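Long-range contact in amidohydrolase (Staphylococcus aureus, PDB 3NUR), which probably hydrolyses carbon-nitrogen bonds, perhaps of linear amides, as a metal-dependent enzyme of the amidohydrolase family: residues 71-79 with 118-129. Numbering follows the deposited sequence.
Sequences ELSHHDERI and LANYIAQYPNRF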
loop_
_atom_site.group_PDB
_atom_site.type_symbol
_atom_site.label_atom_id
_atom_site.label_comp_id
_atom_site.label_asym_id
_atom_site.label_seq_id
_atom_site.Cartn_x
_atom_site.Cartn_y
_atom_site.Cartn_z
ATOM N N GLU A 71 -13.513 11.660 3.819
ATOM C CA GLU A 71 -13.602 12.118 5.217
ATOM C C GLU A 71 -14.156 11.009 6.097
ATOM O O GLU A 71 -15.190 10.416 5.767
ATOM C CB GLU A 71 -14.449 13.395 5.345
ATOM C CG GLU A 71 -13.704 14.656 4.965
ATOM C CD GLU A 71 -14.600 15.768 4.456
ATOM O OE1 GLU A 71 -15.232 16.456 5.291
ATOM O OE2 GLU A 71 -14.686 15.939 3.217
ATOM N N LEU A 72 -13.452 10.705 7.188
ATOM C CA LEU A 72 -13.817 9.628 8.103
ATOM C C LEU A 72 -15.272 9.708 8.617
ATOM O O LEU A 72 -15.876 8.673 8.895
ATOM C CB LEU A 72 -12.792 9.497 9.239
ATOM C CG LEU A 72 -12.785 8.170 10.015
ATOM C CD1 LEU A 72 -12.495 6.967 9.106
ATOM C CD2 LEU A 72 -11.827 8.222 11.174
ATOM N N SER A 73 -15.848 10.917 8.637
ATOM C CA SER A 73 -17.247 11.158 9.047
ATOM C C SER A 73 -18.280 10.620 8.022
ATOM O O SER A 73 -19.460 10.476 8.359
ATOM C CB SER A 73 -17.472 12.649 9.292
ATOM O OG SER A 73 -17.339 13.372 8.080
ATOM N N HIS A 74 -17.848 10.323 6.783
ATOM C CA HIS A 74 -18.723 9.816 5.714
ATOM C C HIS A 74 -18.916 8.291 5.820
ATOM O O HIS A 74 -18.725 7.549 4.845
ATOM C CB HIS A 74 -18.199 10.245 4.333
ATOM C CG HIS A 74 -18.460 11.688 4.013
ATOM N ND1 HIS A 74 -17.863 12.708 4.729
ATOM C CD2 HIS A 74 -19.247 12.231 3.056
ATOM C CE1 HIS A 74 -18.309 13.833 4.195
ATOM N NE2 HIS A 74 -19.140 13.595 3.182
ATOM N N HIS A 75 -19.343 7.850 7.004
ATOM C CA HIS A 75 -19.533 6.454 7.384
ATOM C C HIS A 75 -20.588 5.723 6.545
ATOM O O HIS A 75 -20.350 4.605 6.077
ATOM C CB HIS A 75 -19.879 6.357 8.884
ATOM C CG HIS A 75 -20.206 4.965 9.330
ATOM N ND1 HIS A 75 -19.221 4.003 9.479
ATOM C CD2 HIS A 75 -21.405 4.415 9.638
ATOM C CE1 HIS A 75 -19.847 2.902 9.852
ATOM N NE2 HIS A 75 -21.163 3.108 9.982
ATOM N N ASP A 76 -21.762 6.321 6.405
ATOM C CA ASP A 76 -22.850 5.689 5.659
ATOM C C ASP A 76 -22.517 5.450 4.196
ATOM O O ASP A 76 -22.863 4.394 3.664
ATOM C CB ASP A 76 -24.148 6.477 5.845
ATOM C CG ASP A 76 -24.718 6.237 7.227
ATOM O OD1 ASP A 76 -25.312 5.157 7.444
ATOM O OD2 ASP A 76 -24.488 7.081 8.119
ATOM N N GLU A 77 -21.824 6.398 3.549
ATOM C CA GLU A 77 -21.404 6.229 2.151
ATOM C C GLU A 77 -20.430 5.054 2.038
ATOM O O GLU A 77 -20.551 4.250 1.120
ATOM C CB GLU A 77 -20.738 7.497 1.628
ATOM C CG GLU A 77 -21.748 8.559 1.233
ATOM C CD GLU A 77 -21.134 9.922 0.988
ATOM O OE1 GLU A 77 -20.310 10.050 0.052
ATOM O OE2 GLU A 77 -21.500 10.869 1.719
ATOM N N ARG A 78 -19.529 4.928 3.016
ATOM C CA ARG A 78 -18.531 3.843 3.081
ATOM C C ARG A 78 -19.220 2.468 3.254
ATOM O O ARG A 78 -18.938 1.520 2.509
ATOM C CB ARG A 78 -17.541 4.133 4.215
ATOM C CG ARG A 78 -16.315 3.218 4.229
ATOM C CD ARG A 78 -15.308 3.629 5.298
ATOM N NE ARG A 78 -14.777 4.981 5.061
ATOM C CZ ARG A 78 -13.688 5.270 4.346
ATOM N NH1 ARG A 78 -13.002 4.301 3.734
ATOM N NH2 ARG A 78 -13.293 6.532 4.210
ATOM N N ILE A 79 -20.149 2.374 4.220
ATOM C CA ILE A 79 -20.877 1.124 4.497
ATOM C C ILE A 79 -21.751 0.700 3.337
ATOM O O ILE A 79 -21.855 -0.502 3.068
ATOM C CB ILE A 79 -21.690 1.230 5.825
ATOM C CG1 ILE A 79 -20.759 1.199 7.053
ATOM C CG2 ILE A 79 -22.796 0.153 5.925
ATOM C CD1 ILE A 79 -19.866 -0.124 7.291
ATOM N N LEU A 118 -8.574 7.265 14.022
ATOM C CA LEU A 118 -8.879 6.038 13.294
ATOM C C LEU A 118 -9.245 4.922 14.264
ATOM O O LEU A 118 -10.256 4.252 14.055
ATOM C CB LEU A 118 -7.699 5.588 12.397
ATOM C CG LEU A 118 -7.976 4.304 11.557
ATOM C CD1 LEU A 118 -9.191 4.503 10.608
ATOM C CD2 LEU A 118 -6.718 3.858 10.775
ATOM N N ALA A 119 -8.435 4.730 15.329
ATOM C CA ALA A 119 -8.687 3.716 16.363
ATOM C C ALA A 119 -10.066 3.914 17.040
ATOM O O ALA A 119 -10.747 2.921 17.289
ATOM C CB ALA A 119 -7.583 3.737 17.407
ATOM N N ASN A 120 -10.468 5.182 17.318
ATOM C CA ASN A 120 -11.783 5.508 17.897
ATOM C C ASN A 120 -12.918 5.098 16.946
ATOM O O ASN A 120 -13.953 4.601 17.388
ATOM C CB ASN A 120 -11.896 7.008 18.225
ATOM C CG ASN A 120 -11.193 7.411 19.496
ATOM O OD1 ASN A 120 -10.883 8.590 19.707
ATOM N ND2 ASN A 120 -10.920 6.443 20.371
ATOM N N TYR A 121 -12.706 5.285 15.638
ATOM C CA TYR A 121 -13.687 4.921 14.619
ATOM C C TYR A 121 -13.830 3.402 14.511
ATOM O O TYR A 121 -14.953 2.893 14.464
ATOM C CB TYR A 121 -13.305 5.540 13.260
ATOM C CG TYR A 121 -14.206 5.136 12.114
ATOM C CD1 TYR A 121 -15.471 5.699 11.961
ATOM C CD2 TYR A 121 -13.796 4.186 11.179
ATOM C CE1 TYR A 121 -16.290 5.355 10.885
ATOM C CE2 TYR A 121 -14.611 3.825 10.106
ATOM C CZ TYR A 121 -15.843 4.436 9.943
ATOM O OH TYR A 121 -16.642 4.099 8.875
ATOM N N ILE A 122 -12.705 2.681 14.469
ATOM C CA ILE A 122 -12.720 1.211 14.339
ATOM C C ILE A 122 -13.378 0.584 15.570
ATOM O O ILE A 122 -14.123 -0.392 15.434
ATOM C CB ILE A 122 -11.290 0.666 14.072
ATOM C CG1 ILE A 122 -10.776 1.201 12.690
ATOM C CG2 ILE A 122 -11.255 -0.883 14.117
ATOM C CD1 ILE A 122 -9.325 0.961 12.441
ATOM N N ALA A 123 -13.136 1.166 16.763
ATOM C CA ALA A 123 -13.723 0.661 18.028
ATOM C C ALA A 123 -15.273 0.652 17.965
ATOM O O ALA A 123 -15.894 -0.206 18.600
ATOM C CB ALA A 123 -13.246 1.506 19.210
ATOM N N GLN A 124 -15.878 1.594 17.193
ATOM C CA GLN A 124 -17.327 1.685 16.991
ATOM C C GLN A 124 -17.845 0.609 16.025
ATOM O O GLN A 124 -18.954 0.113 16.215
ATOM C CB GLN A 124 -17.761 3.088 16.527
ATOM C CG GLN A 124 -17.570 4.202 17.562
ATOM C CD GLN A 124 -17.916 5.555 16.984
ATOM O OE1 GLN A 124 -19.080 5.858 16.689
ATOM N NE2 GLN A 124 -16.911 6.403 16.803
ATOM N N TYR A 125 -17.043 0.225 15.002
ATOM C CA TYR A 125 -17.422 -0.810 14.016
ATOM C C TYR A 125 -16.275 -1.860 13.903
ATOM O O TYR A 125 -15.647 -1.947 12.846
ATOM C CB TYR A 125 -17.743 -0.129 12.664
ATOM C CG TYR A 125 -18.608 1.105 12.810
ATOM C CD1 TYR A 125 -19.988 0.998 12.978
ATOM C CD2 TYR A 125 -18.042 2.379 12.845
ATOM C CE1 TYR A 125 -20.784 2.127 13.166
ATOM C CE2 TYR A 125 -18.830 3.518 13.026
ATOM C CZ TYR A 125 -20.202 3.386 13.180
ATOM O OH TYR A 125 -20.990 4.504 13.330
ATOM N N PRO A 126 -15.950 -2.621 14.999
ATOM C CA PRO A 126 -14.765 -3.512 14.977
ATOM C C PRO A 126 -14.827 -4.695 14.039
ATOM O O PRO A 126 -13.796 -5.302 13.765
ATOM C CB PRO A 126 -14.669 -3.998 16.435
ATOM C CG PRO A 126 -16.077 -3.950 16.922
ATOM C CD PRO A 126 -16.583 -2.652 16.337
ATOM N N ASN A 127 -16.033 -5.067 13.609
ATOM C CA ASN A 127 -16.193 -6.205 12.709
ATOM C C ASN A 127 -16.017 -5.816 11.241
ATOM O O ASN A 127 -15.867 -6.703 10.404
ATOM C CB ASN A 127 -17.555 -6.866 12.920
ATOM C CG ASN A 127 -17.727 -7.425 14.313
ATOM O OD1 ASN A 127 -18.551 -6.948 15.097
ATOM N ND2 ASN A 127 -16.920 -8.415 14.673
ATOM N N ARG A 128 -15.994 -4.512 10.929
ATOM C CA ARG A 128 -15.924 -4.075 9.528
ATOM C C ARG A 128 -14.633 -3.401 9.124
ATOM O O ARG A 128 -14.425 -3.145 7.937
ATOM C CB ARG A 128 -17.111 -3.138 9.195
ATOM C CG ARG A 128 -18.511 -3.673 9.541
ATOM C CD ARG A 128 -18.908 -4.976 8.814
ATOM N NE ARG A 128 -18.814 -4.896 7.347
ATOM C CZ ARG A 128 -19.764 -4.414 6.550
ATOM N NH1 ARG A 128 -20.905 -3.951 7.063
ATOM N NH2 ARG A 128 -19.588 -4.398 5.233
ATOM N N PHE A 129 -13.802 -3.058 10.103
ATOM C CA PHE A 129 -12.571 -2.323 9.833
ATOM C C PHE A 129 -11.379 -2.824 10.600
ATOM O O PHE A 129 -11.498 -3.316 11.726
ATOM C CB PHE A 129 -12.772 -0.822 10.106
ATOM C CG PHE A 129 -13.895 -0.194 9.319
ATOM C CD1 PHE A 129 -13.753 0.068 7.954
ATOM C CD2 PHE A 129 -15.110 0.097 9.925
ATOM C CE1 PHE A 129 -14.804 0.622 7.224
ATOM C CE2 PHE A 129 -16.156 0.668 9.197
ATOM C CZ PHE A 129 -15.993 0.938 7.852
HETATM O O HOH W 1 -16.101 6.361 7.325
#
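Tyr121 OH is held by two partners, the His75 ring and a water. His75 ND1 lies 2.7 Å from Tyr121 OH in a nearly straight hydrogen bond (169°), with the hydroxyl at the edge of the imidazole, in its plane. The water sits 2.8 Å from Tyr121 OH, donates to Leu72 O and accepts from Arg78 NE, so it ties three residues together. The His75 and Tyr121 rings meet rim to rim. One face of the imidazole instead makes an offset stack on Tyr125, with centroids 3.8 Å apart and planes at 20°. Bond and stack together fix the rotation of the histidine ring. With CG anti to the backbone N (chi1 176°), Tyr121 reaches across to the 71-79 segment, and Leu72 CD1 lies over its face, 3.9 Å from the ring centroid, in a CH-pi contact. Arg78 CD packs 3.6 Å from Phe129 CE1, while Arg78 NH2 hydrogen-bonds the backbone O of the calcium ligand His30. Ile79 CD1 lies over one face of the Arg128 guanidinium, whose NH2 hydrogen-bonds Val87 O. The contact joins the start of helix 75-84 and the loop before it to the end of helix 104-124 and the turn into strand 129-131, the helix-over-strand layering of a TIM barrel.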